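Local coordinates for enoyl-CoA hydratase (Mycobacterium thermoresistibile, PDB 3T3W), which probably catalyses the hydration of enoyl-CoA thioesters in lipid metabolism, as a hexameric member of the crotonase-like family, at residues C128-L133 with F150-V155; W169-R174 with A192-V197; I30-L35 with V67-A72. All blocks are in the same frame, centred on the assembly; numbering follows the deposited sequence.

Overall arrangement
The three contacts illustrate how one crotonase-like chain changes its chemistry with position. Interaction 3 is the core contact, a regular ladder of backbone bonds between two parallel strands of the larger sheet, aliphatic on one face, mixed with threonines and an arginine on the other. Interaction 1, partly buried, also pairs parallel strands, but in the small sheet and for only two residues on each, after which hydroxyl and carboxylate take over. Interaction 2 joins helix ends near a subunit boundary, with few polar links of its own. Interactions 1 and 2 touch, Met196 packing on Phe150 and Leu133, whereas interaction 3 lies across the chain's centre from interaction 1, their centres about 21 Å apart.

Interaction 1. Residues C128-L133 with F150-V155; sequences CISGGL and FSDPVV
The Phe150 ring takes Leu133 at its edge, Leu133 CD2 lying near the ring plane and 4.0 Å from Phe150 CD1, while Cys128 approaches obliquely, with Cys128 CB 3.7 Å from Phe150 CD1. Cys128 SG completes a sulfur-aromatic contact, 5.0 Å from the ring centroid. The sulfur lies anti to the backbone N (chi1 178°) and meets the same ring atoms, CD1 and CE1, slightly farther off than CB. The other flat group, the Asp152 carboxylate, is gripped at both oxygens: Ser130 reaches OD1 on its anti side from out of the carboxylate plane, and OD2 is held by His167 NE2 and the backbone N of Val162.

These groups flank a short parallel strand pair in the small second sheet of the crotonase fold. Cys128 O accepts the N-H of Ser151, and Ser151 O in turn receives a nearly straight bond from Ser130 N (2.8 Å, 174°). Beyond Ser130 the chain turns through Gly131 and Gly132 into helix 133-136. In crotonase relatives a glycine-rich turn at this place offers a peptide N-H to the oxyanion hole, and the turn here is consistent with that role.

On the face that carries Ile129 and Ser151, the isoleucine straddles the serine hydroxyl with CG1 and CG2, and CG2 also meets Pro153 CD, the two side chains crossing at about a right angle. On the other face, with Phe150, Leu133 CD1 comes within 3.6 Å of Ser151 O. Ser130 OG donates to Asp152 OD1 at 2.7 Å, with Pro153 CD only 3.3 Å from that same OG.

Interaction 2. Residues W169-R174 with A192-V197; sequences WELGPR and AQTGMV
Leu171 and Met196 form the close-packed side of this contact: their side chains lie alongside each other and point the same way, with Leu171 CD2 3.8 Å from Met196 SD. Glu170 crosses the methionine at about a right angle. A bend at chi2 (-78°) folds its carboxylate back, bringing Glu170 OE1 to 3.6 Å from Met196 CG. The charge is answered outside the two segments, since Glu170 OE2 forms a salt bridge with Arg174 of a neighbouring subunit; Arg174 of this chain pairs likewise with Glu170 of another subunit.

Each segment contains the end of a helix. Helix 188-194 closes at Gly195 in a Schellman motif, its positive phi turning the chain so that Met196 dips toward helix 167-171. That helix stops at Gly172, which is also the N-cap of helix 173-182. Within the crotonase-like fold these three helices lie close to the neighbouring subunits.

Thr194 makes the looser, more peripheral side. Its OG1 lies 3.0 Å from Glu170 O, but Val191 O competes for the same hydroxyl proton, so the link across the contact is not settled. The methyl touches more lightly, Thr194 CG2 standing 3.8 Å from Leu171 O.

Interaction 3. Residues I30-L35 with V67-A72; sequences IATITL and VIVLRA
Strands 30-35 and 67-72 run parallel in exact one-to-one register, their axes 4.4 Å apart at closest approach and crossing at -24°, with five backbone N-H...O bonds zigzagging from Ala31 to Leu35. The straightest, from Ile33 N to Val69 O, spans 2.8 Å at 174°; CA-H...O contacts fill the gaps, such as Ile30 CA to Val67 O at 3.3 Å.

On the face bearing Ala31, Ile33 and Leu35, the packing is wholly aliphatic. Ile33 reaches two neighbours, Ile33 CD1 meeting Ile68 CG2 at 3.8 Å and CG2 meeting Leu70 CD1, while Leu35 CB rests against Ala72 CB. Helix 46-61 covers this face through Leu52, Ala55 and Ala59. It is the connection of a beta-alpha-beta crossover unit whose two strands are neighbours in the larger sheet of the crotonase fold.

The opposite face, under helix 206-217, is mixed. Ile30 CG2 meets Val69 CG2 at 3.7 Å. Further along, Arg71 lies beside Thr34, the two pointing the same way: with chi1 at 61° and a bend at chi3, Arg71 CD passes 3.5 Å from Thr32 CG2. Arg71 NH1 then donates to Thr34 OG1 (3.0 Å), which sits at the edge of the guanidinium close to its plane. NH1 bonds Asn73 OD1 as well, and Arg71 NE makes a salt bridge to Asp207, fixing the rotation of the guanidinium.

Interaction 1. Residues C128-L133 with F150-V155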
ATOM      1  N   CYS F 128      18.161  -9.278  25.692  1.00  9.99           N
ATOM      2  CA  CYS F 128      16.996  -8.508  25.307  1.00  9.63           C
ATOM      3  C   CYS F 128      16.089  -9.564  24.676  1.00  9.35           C
ATOM      4  O   CYS F 128      16.343  -9.996  23.551  1.00  8.61           O
ATOM      5  CB  CYS F 128      17.335  -7.416  24.303  1.00  9.28           C
ATOM      6  SG  CYS F 128      15.863  -6.508  23.779  1.00  9.84           S
ATOM      7  N   ILE F 129      15.113 -10.002  25.453  1.00  8.90           N
ATOM      8  CA  ILE F 129      14.246 -11.153  25.093  1.00  9.04           C
ATOM      9  C   ILE F 129      12.803 -10.711  24.929  1.00  8.86           C
ATOM     10  O   ILE F 129      12.226 -10.105  25.822  1.00  8.57           O
ATOM     11  CB  ILE F 129      14.265 -12.222  26.204  1.00  9.53           C
ATOM     12  CG1 ILE F 129      15.707 -12.723  26.454  1.00 10.20           C
ATOM     13  CG2 ILE F 129      13.393 -13.424  25.828  1.00  9.55           C
ATOM     14  CD1 ILE F 129      15.859 -13.561  27.725  1.00 11.17           C
ATOM     15  N   SER F 130      12.209 -11.078  23.805  1.00  8.64           N
ATOM     16  CA  SER F 130      10.790 -10.950  23.545  1.00  8.65           C
ATOM     17  C   SER F 130      10.232  -9.551  23.847  1.00  8.84           C
ATOM     18  O   SER F 130      10.510  -8.605  23.114  1.00  8.69           O
ATOM     19  CB  SER F 130      10.065 -12.068  24.267  1.00  8.73           C
ATOM     20  OG  SER F 130      10.276 -13.356  23.675  1.00  8.80           O
ATOM     21  N   GLY F 131       9.482  -9.389  24.927  1.00  9.03           N
ATOM     22  CA  GLY F 131       8.996  -8.038  25.281  1.00  9.21           C
ATOM     23  C   GLY F 131      10.083  -6.974  25.427  1.00  9.02           C
ATOM     24  O   GLY F 131       9.797  -5.792  25.327  1.00 10.35           O
ATOM     25  N   GLY F 132      11.319  -7.341  25.731  1.00  8.92           N
ATOM     26  CA  GLY F 132      12.445  -6.392  25.675  1.00  8.69           C
ATOM     27  C   GLY F 132      12.528  -5.600  24.351  1.00  8.34           C
ATOM     28  O   GLY F 132      12.891  -4.401  24.313  1.00  8.00           O
ATOM     29  N   LEU F 133      12.185  -6.277  23.265  1.00  8.19           N
ATOM     30  CA  LEU F 133      12.203  -5.673  21.931  1.00  7.49           C
ATOM     31  C   LEU F 133      11.194  -4.548  21.805  1.00  7.57           C
ATOM     32  O   LEU F 133      11.372  -3.619  20.999  1.00  7.49           O
ATOM     33  CB  LEU F 133      11.943  -6.749  20.876  1.00  7.46           C
ATOM     34  CG  LEU F 133      13.014  -7.864  20.855  1.00  7.59           C
ATOM     35  CD1 LEU F 133      12.490  -9.075  20.111  1.00  7.42           C
ATOM     36  CD2 LEU F 133      14.305  -7.321  20.198  1.00  7.52           C
ATOM     37  N   PHE F 150      19.892 -10.959  21.455  1.00  9.78           N
ATOM     38  CA  PHE F 150      18.519 -10.595  21.114  1.00  9.40           C
ATOM     39  C   PHE F 150      17.758 -11.826  20.697  1.00  9.32           C
ATOM     40  O   PHE F 150      18.245 -12.610  19.878  1.00  9.56           O
ATOM     41  CB  PHE F 150      18.487  -9.608  19.946  1.00  9.15           C
ATOM     42  CG  PHE F 150      19.090  -8.270  20.246  1.00  9.50           C
ATOM     43  CD1 PHE F 150      18.318  -7.227  20.731  1.00  9.57           C
ATOM     44  CD2 PHE F 150      20.433  -8.039  20.035  1.00 10.13           C
ATOM     45  CE1 PHE F 150      18.865  -5.972  20.952  1.00  9.91           C
ATOM     46  CE2 PHE F 150      20.991  -6.772  20.272  1.00 10.41           C
ATOM     47  CZ  PHE F 150      20.213  -5.740  20.759  1.00  9.70           C
ATOM     48  N   SER F 151      16.534 -11.998  21.214  1.00  9.29           N
ATOM     49  CA  SER F 151      15.750 -13.192  20.854  1.00  8.98           C
ATOM     50  C   SER F 151      14.260 -12.932  21.052  1.00  8.57           C
ATOM     51  O   SER F 151      13.890 -12.000  21.764  1.00  8.42           O
ATOM     52  CB  SER F 151      16.213 -14.418  21.699  1.00  9.85           C
ATOM     53  OG  SER F 151      15.871 -14.233  23.081  1.00  9.94           O
ATOM     54  N   ASP F 152      13.440 -13.751  20.400  1.00  8.49           N
ATOM     55  CA  ASP F 152      12.018 -13.797  20.694  1.00  8.40           C
ATOM     56  C   ASP F 152      11.542 -15.236  20.603  1.00  8.89           C
ATOM     57  O   ASP F 152      11.034 -15.622  19.557  1.00  8.73           O
ATOM     58  CB  ASP F 152      11.224 -12.904  19.760  1.00  7.95           C
ATOM     59  CG  ASP F 152       9.758 -12.859  20.103  1.00  8.03           C
ATOM     60  OD1 ASP F 152       9.375 -13.449  21.174  1.00  8.16           O
ATOM     61  OD2 ASP F 152       8.996 -12.293  19.275  1.00  7.90           O
ATOM     62  N   PRO F 153      11.687 -16.007  21.707  1.00  9.70           N
ATOM     63  CA  PRO F 153      11.286 -17.413  21.720  1.00 10.02           C
ATOM     64  C   PRO F 153       9.822 -17.705  22.078  1.00 10.26           C
ATOM     65  O   PRO F 153       9.516 -18.836  22.563  1.00 11.13           O
ATOM     66  CB  PRO F 153      12.225 -18.022  22.754  1.00 10.67           C
ATOM     67  CG  PRO F 153      12.514 -16.929  23.699  1.00 10.84           C
ATOM     68  CD  PRO F 153      12.481 -15.650  22.902  1.00 10.06           C
ATOM     69  N   VAL F 154       8.905 -16.770  21.834  1.00  9.98           N
ATOM     70  CA  VAL F 154       7.502 -16.986  22.272  1.00 10.67           C
ATOM     71  C   VAL F 154       6.743 -18.030  21.503  1.00 10.28           C
ATOM     72  O   VAL F 154       5.702 -18.460  21.967  1.00 10.21           O
ATOM     73  CB  VAL F 154       6.615 -15.701  22.314  1.00 11.43           C
ATOM     74  CG1 VAL F 154       7.088 -14.775  23.404  1.00 13.66           C
ATOM     75  CG2 VAL F 154       6.512 -15.033  20.954  1.00 10.89           C
ATOM     76  N   VAL F 155       7.277 -18.523  20.367  1.00 10.45           N
ATOM     77  CA  VAL F 155       6.624 -19.648  19.663  1.00 10.90           C
ATOM     78  C   VAL F 155       6.491 -20.852  20.612  1.00 11.90           C
ATOM     79  O   VAL F 155       5.470 -21.583  20.570  1.00 12.15           O
ATOM     80  CB  VAL F 155       7.335 -19.999  18.320  1.00 11.20           C
ATOM     81  CG1 VAL F 155       7.003 -21.414  17.832  1.00 11.20           C
ATOM     82  CG2 VAL F 155       6.982 -18.953  17.229  1.00 11.01           C
TER

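Interaction 2. Residues W169-R174 with A192-V197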
ATOM      1  N   TRP F 169      10.647  -5.872   9.668  1.00  6.59           N
ATOM      2  CA  TRP F 169      11.200  -4.563   9.322  1.00  7.07           C
ATOM      3  C   TRP F 169      12.643  -4.438   9.738  1.00  7.46           C
ATOM      4  O   TRP F 169      13.470  -3.839   9.016  1.00  8.41           O
ATOM      5  CB  TRP F 169      10.392  -3.495  10.038  1.00  6.72           C
ATOM      6  CG  TRP F 169       8.933  -3.494   9.634  1.00  6.56           C
ATOM      7  CD1 TRP F 169       7.911  -4.178  10.235  1.00  6.39           C
ATOM      8  CD2 TRP F 169       8.350  -2.826   8.481  1.00  6.49           C
ATOM      9  NE1 TRP F 169       6.733  -3.974   9.574  1.00  6.49           N
ATOM     10  CE2 TRP F 169       6.936  -3.183   8.476  1.00  6.45           C
ATOM     11  CE3 TRP F 169       8.845  -2.001   7.471  1.00  6.85           C
ATOM     12  CZ2 TRP F 169       6.066  -2.680   7.539  1.00  6.59           C
ATOM     13  CZ3 TRP F 169       7.944  -1.479   6.519  1.00  6.86           C
ATOM     14  CH2 TRP F 169       6.588  -1.829   6.545  1.00  6.91           C
ATOM     15  N   GLU F 170      12.973  -5.026  10.873  1.00  7.66           N
ATOM     16  CA  GLU F 170      14.295  -4.856  11.511  1.00  8.52           C
ATOM     17  C   GLU F 170      15.344  -5.860  11.023  1.00  8.56           C
ATOM     18  O   GLU F 170      16.530  -5.535  10.900  1.00  8.61           O
ATOM     19  CB  GLU F 170      14.134  -4.971  13.018  1.00  8.72           C
ATOM     20  CG  GLU F 170      13.293  -3.864  13.626  1.00  9.41           C
ATOM     21  CD  GLU F 170      14.005  -2.537  13.808  1.00 10.14           C
ATOM     22  OE1 GLU F 170      15.252  -2.464  13.636  1.00 10.03           O
ATOM     23  OE2 GLU F 170      13.294  -1.579  14.197  1.00 10.57           O
ATOM     24  N   LEU F 171      14.888  -7.076  10.755  1.00  8.17           N
ATOM     25  CA  LEU F 171      15.745  -8.218  10.446  1.00  8.24           C
ATOM     26  C   LEU F 171      15.672  -8.706   9.000  1.00  8.23           C
ATOM     27  O   LEU F 171      16.560  -9.455   8.558  1.00  8.76           O
ATOM     28  CB  LEU F 171      15.402  -9.368  11.396  1.00  7.97           C
ATOM     29  CG  LEU F 171      15.449  -9.098  12.887  1.00  8.07           C
ATOM     30  CD1 LEU F 171      14.837 -10.269  13.685  1.00  8.40           C
ATOM     31  CD2 LEU F 171      16.881  -8.811  13.349  1.00  7.93           C
ATOM     32  N   GLY F 172      14.628  -8.300   8.287  1.00  7.80           N
ATOM     33  CA  GLY F 172      14.241  -8.916   7.023  1.00  8.05           C
ATOM     34  C   GLY F 172      13.398 -10.174   7.302  1.00  7.66           C
ATOM     35  O   GLY F 172      13.499 -10.776   8.397  1.00  7.54           O
ATOM     36  N   PRO F 173      12.622 -10.628   6.314  1.00  7.65           N
ATOM     37  CA  PRO F 173      11.679 -11.724   6.567  1.00  7.76           C
ATOM     38  C   PRO F 173      12.337 -13.072   6.835  1.00  7.61           C
ATOM     39  O   PRO F 173      11.837 -13.837   7.678  1.00  7.09           O
ATOM     40  CB  PRO F 173      10.832 -11.768   5.281  1.00  8.03           C
ATOM     41  CG  PRO F 173      11.680 -11.057   4.237  1.00  8.47           C
ATOM     42  CD  PRO F 173      12.377  -9.996   5.005  1.00  8.39           C
ATOM     43  N   ARG F 174      13.429 -13.375   6.137  1.00  7.64           N
ATOM     44  CA  ARG F 174      14.028 -14.709   6.294  1.00  7.88           C
ATOM     45  C   ARG F 174      14.650 -14.849   7.680  1.00  8.17           C
ATOM     46  O   ARG F 174      14.513 -15.913   8.318  1.00  8.15           O
ATOM     47  CB  ARG F 174      15.041 -14.975   5.185  1.00  8.25           C
ATOM     48  CG  ARG F 174      14.341 -15.219   3.843  1.00  8.28           C
ATOM     49  CD  ARG F 174      15.274 -15.674   2.757  1.00  8.46           C
ATOM     50  NE  ARG F 174      14.536 -15.782   1.484  1.00  8.57           N
ATOM     51  CZ  ARG F 174      13.732 -16.789   1.165  1.00  8.37           C
ATOM     52  NH1 ARG F 174      13.595 -17.807   1.980  1.00  8.72           N
ATOM     53  NH2 ARG F 174      13.081 -16.793   0.019  1.00  8.54           N
ATOM     54  N   ALA F 192      23.604  -6.163  14.017  1.00 11.69           N
ATOM     55  CA  ALA F 192      24.186  -5.003  13.348  1.00 12.05           C
ATOM     56  C   ALA F 192      24.214  -5.213  11.795  1.00 12.24           C
ATOM     57  O   ALA F 192      24.018  -4.263  11.042  1.00 12.01           O
ATOM     58  CB  ALA F 192      25.617  -4.730  13.882  1.00 12.27           C
ATOM     59  N   GLN F 193      24.416  -6.453  11.346  1.00 12.88           N
ATOM     60  CA  GLN F 193      24.480  -6.759   9.906  0.50 13.72           C
ATOM     61  C   GLN F 193      23.150  -6.497   9.193  1.00 13.04           C
ATOM     62  O   GLN F 193      23.128  -6.182   7.992  1.00 13.52           O
ATOM     63  CB  GLN F 193      24.893  -8.209   9.672  0.50 15.23           C
ATOM     64  CG  GLN F 193      26.328  -8.534  10.002  0.50 17.10           C
ATOM     65  CD  GLN F 193      26.662 -10.003   9.784  0.50 18.99           C
ATOM     66  OE1 GLN F 193      25.908 -10.913  10.183  0.50 20.86           O
ATOM     67  NE2 GLN F 193      27.799 -10.247   9.166  0.50 20.49           N
ATOM     68  N   THR F 194      22.028  -6.633   9.912  1.00 11.81           N
ATOM     69  CA  THR F 194      20.709  -6.389   9.332  1.00 11.67           C
ATOM     70  C   THR F 194      20.323  -4.915   9.391  1.00 12.19           C
ATOM     71  O   THR F 194      19.368  -4.508   8.743  1.00 12.86           O
ATOM     72  CB  THR F 194      19.579  -7.197  10.039  1.00 11.63           C
ATOM     73  OG1 THR F 194      19.319  -6.640  11.343  1.00 11.39           O
ATOM     74  CG2 THR F 194      19.929  -8.687  10.189  1.00 11.83           C
ATOM     75  N   GLY F 195      21.047  -4.142  10.192  1.00 12.09           N
ATOM     76  CA  GLY F 195      20.770  -2.730  10.397  1.00 12.35           C
ATOM     77  C   GLY F 195      19.945  -2.413  11.631  1.00 11.66           C
ATOM     78  O   GLY F 195      19.774  -1.218  11.979  1.00 13.35           O
ATOM     79  N   MET F 196      19.461  -3.453  12.322  1.00 10.10           N
ATOM     80  CA  MET F 196      18.664  -3.277  13.512  1.00  9.73           C
ATOM     81  C   MET F 196      19.466  -2.540  14.623  1.00  9.98           C
ATOM     82  O   MET F 196      18.930  -1.785  15.403  1.00  9.47           O
ATOM     83  CB  MET F 196      18.194  -4.638  14.033  1.00  9.97           C
ATOM     84  CG  MET F 196      17.619  -4.536  15.429  1.00 10.36           C
ATOM     85  SD  MET F 196      16.864  -6.068  15.948  1.00 10.74           S
ATOM     86  CE  MET F 196      17.088  -5.944  17.736  1.00 11.38           C
ATOM     87  N   VAL F 197      20.745  -2.844  14.719  1.00 10.53           N
ATOM     88  CA  VAL F 197      21.662  -2.166  15.637  1.00 10.35           C
ATOM     89  C   VAL F 197      22.551  -1.222  14.807  1.00 11.13           C
ATOM     90  O   VAL F 197      23.154  -1.638  13.795  1.00 11.93           O
ATOM     91  CB  VAL F 197      22.463  -3.219  16.466  1.00 11.44           C
ATOM     92  CG1 VAL F 197      23.743  -2.629  17.044  1.00 11.86           C
ATOM     93  CG2 VAL F 197      21.546  -3.824  17.559  1.00 10.37           C
TER

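Interaction 3. Residues I30-L35 with V67-A72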
ATOM      1  N   ILE F  30      19.705  16.151  27.467  1.00 13.86           N
ATOM      2  CA  ILE F  30      19.479  14.692  27.281  1.00 13.48           C
ATOM      3  C   ILE F  30      18.627  14.235  28.447  1.00 13.01           C
ATOM      4  O   ILE F  30      18.983  14.493  29.587  1.00 13.92           O
ATOM      5  CB  ILE F  30      20.823  13.911  27.281  1.00 13.73           C
ATOM      6  CG1 ILE F  30      21.726  14.378  26.135  1.00 13.70           C
ATOM      7  CG2 ILE F  30      20.547  12.393  27.157  1.00 13.35           C
ATOM      8  CD1 ILE F  30      23.170  13.927  26.266  1.00 14.43           C
ATOM      9  N   ALA F  31      17.521  13.543  28.168  1.00 12.27           N
ATOM     10  CA  ALA F  31      16.747  12.835  29.196  1.00 11.89           C
ATOM     11  C   ALA F  31      17.189  11.404  29.162  1.00 11.53           C
ATOM     12  O   ALA F  31      17.041  10.738  28.125  1.00 10.91           O
ATOM     13  CB  ALA F  31      15.246  12.898  28.897  1.00 11.69           C
ATOM     14  N   THR F  32      17.738  10.928  30.276  1.00 11.50           N
ATOM     15  CA  THR F  32      18.139   9.543  30.378  1.00 11.42           C
ATOM     16  C   THR F  32      17.108   8.781  31.228  1.00 11.55           C
ATOM     17  O   THR F  32      16.885   9.124  32.416  1.00 11.29           O
ATOM     18  CB  THR F  32      19.530   9.404  31.003  1.00 11.70           C
ATOM     19  OG1 THR F  32      20.451  10.196  30.222  1.00 12.15           O
ATOM     20  CG2 THR F  32      19.950   7.943  31.018  1.00 11.89           C
ATOM     21  N   ILE F  33      16.468   7.803  30.585  1.00 10.87           N
ATOM     22  CA  ILE F  33      15.452   6.971  31.209  1.00 10.79           C
ATOM     23  C   ILE F  33      16.103   5.608  31.463  1.00 10.95           C
ATOM     24  O   ILE F  33      16.510   4.918  30.522  1.00 10.40           O
ATOM     25  CB  ILE F  33      14.232   6.765  30.270  1.00 10.22           C
ATOM     26  CG1 ILE F  33      13.618   8.110  29.846  1.00 10.38           C
ATOM     27  CG2 ILE F  33      13.197   5.833  30.909  1.00 10.14           C
ATOM     28  CD1 ILE F  33      12.511   8.051  28.792  1.00 10.04           C
ATOM     29  N   THR F  34      16.188   5.218  32.733  1.00 11.13           N
ATOM     30  CA  THR F  34      16.813   3.979  33.115  1.00 11.20           C
ATOM     31  C   THR F  34      15.824   2.958  33.678  1.00 11.04           C
ATOM     32  O   THR F  34      15.098   3.261  34.637  1.00 11.16           O
ATOM     33  CB  THR F  34      17.914   4.219  34.176  1.00 11.95           C
ATOM     34  OG1 THR F  34      18.945   5.029  33.613  1.00 11.75           O
ATOM     35  CG2 THR F  34      18.510   2.874  34.648  1.00 11.80           C
ATOM     36  N   LEU F  35      15.803   1.759  33.094  1.00 10.93           N
ATOM     37  CA  LEU F  35      15.100   0.609  33.658  1.00 11.33           C
ATOM     38  C   LEU F  35      15.856   0.151  34.885  1.00 12.30           C
ATOM     39  O   LEU F  35      16.997  -0.254  34.791  1.00 12.57           O
ATOM     40  CB  LEU F  35      15.015  -0.528  32.650  1.00 11.24           C
ATOM     41  CG  LEU F  35      14.467  -0.205  31.249  1.00 11.00           C
ATOM     42  CD1 LEU F  35      14.461  -1.503  30.410  1.00 11.30           C
ATOM     43  CD2 LEU F  35      13.098   0.451  31.345  1.00 10.95           C
ATOM     44  N   VAL F  67      17.156  15.162  23.209  1.00 11.77           N
ATOM     45  CA  VAL F  67      17.373  13.732  22.885  1.00 10.70           C
ATOM     46  C   VAL F  67      17.035  12.882  24.103  1.00 10.71           C
ATOM     47  O   VAL F  67      17.309  13.267  25.250  1.00 10.49           O
ATOM     48  CB  VAL F  67      18.860  13.488  22.470  1.00 10.82           C
ATOM     49  CG1 VAL F  67      19.170  12.024  22.138  1.00 10.39           C
ATOM     50  CG2 VAL F  67      19.235  14.347  21.242  1.00 10.97           C
ATOM     51  N   ILE F  68      16.501  11.704  23.832  1.00 10.14           N
ATOM     52  CA  ILE F  68      16.132  10.734  24.844  1.00  9.89           C
ATOM     53  C   ILE F  68      17.056   9.539  24.718  1.00  9.96           C
ATOM     54  O   ILE F  68      17.258   8.991  23.615  1.00  9.70           O
ATOM     55  CB  ILE F  68      14.680  10.277  24.652  1.00 10.07           C
ATOM     56  CG1 ILE F  68      13.740  11.493  24.816  1.00 10.12           C
ATOM     57  CG2 ILE F  68      14.343   9.107  25.610  1.00 10.74           C
ATOM     58  CD1 ILE F  68      12.289  11.333  24.361  1.00  9.81           C
ATOM     59  N   VAL F  69      17.608   9.134  25.853  1.00  9.51           N
ATOM     60  CA  VAL F  69      18.380   7.911  25.962  1.00  9.53           C
ATOM     61  C   VAL F  69      17.633   6.918  26.855  1.00  9.60           C
ATOM     62  O   VAL F  69      17.268   7.265  27.977  1.00  9.63           O
ATOM     63  CB  VAL F  69      19.800   8.167  26.522  1.00  9.93           C
ATOM     64  CG1 VAL F  69      20.515   6.820  26.866  1.00  9.92           C
ATOM     65  CG2 VAL F  69      20.629   9.014  25.570  1.00 10.01           C
ATOM     66  N   LEU F  70      17.426   5.691  26.351  1.00  9.34           N
ATOM     67  CA  LEU F  70      16.837   4.593  27.133  1.00  9.46           C
ATOM     68  C   LEU F  70      17.940   3.574  27.423  1.00  9.67           C
ATOM     69  O   LEU F  70      18.596   3.062  26.496  1.00  9.85           O
ATOM     70  CB  LEU F  70      15.707   3.916  26.372  1.00  8.95           C
ATOM     71  CG  LEU F  70      15.088   2.683  27.060  1.00  9.21           C
ATOM     72  CD1 LEU F  70      14.300   3.161  28.300  1.00  9.07           C
ATOM     73  CD2 LEU F  70      14.216   1.963  26.021  1.00  9.05           C
ATOM     74  N   ARG F  71      18.147   3.314  28.705  1.00  9.93           N
ATOM     75  CA  ARG F  71      19.155   2.374  29.164  1.00 10.38           C
ATOM     76  C   ARG F  71      18.609   1.540  30.319  1.00 10.30           C
ATOM     77  O   ARG F  71      17.482   1.736  30.776  1.00  9.98           O
ATOM     78  CB  ARG F  71      20.432   3.105  29.576  1.00 11.12           C
ATOM     79  CG  ARG F  71      20.255   4.093  30.730  1.00 11.88           C
ATOM     80  CD  ARG F  71      21.509   4.825  31.194  1.00 13.59           C
ATOM     81  NE  ARG F  71      22.500   3.874  31.668  1.00 14.26           N
ATOM     82  CZ  ARG F  71      22.491   3.331  32.892  1.00 15.63           C
ATOM     83  NH1 ARG F  71      21.545   3.638  33.788  1.00 15.30           N
ATOM     84  NH2 ARG F  71      23.424   2.453  33.217  1.00 16.48           N
ATOM     85  N   ALA F  72      19.421   0.628  30.826  1.00 10.74           N
ATOM     86  CA  ALA F  72      18.959  -0.346  31.820  1.00 10.98           C
ATOM     87  C   ALA F  72      20.101  -0.685  32.776  1.00 12.00           C
ATOM     88  O   ALA F  72      21.243  -0.877  32.332  1.00 12.14           O
ATOM     89  CB  ALA F  72      18.462  -1.606  31.147  1.00 11.14           C
TER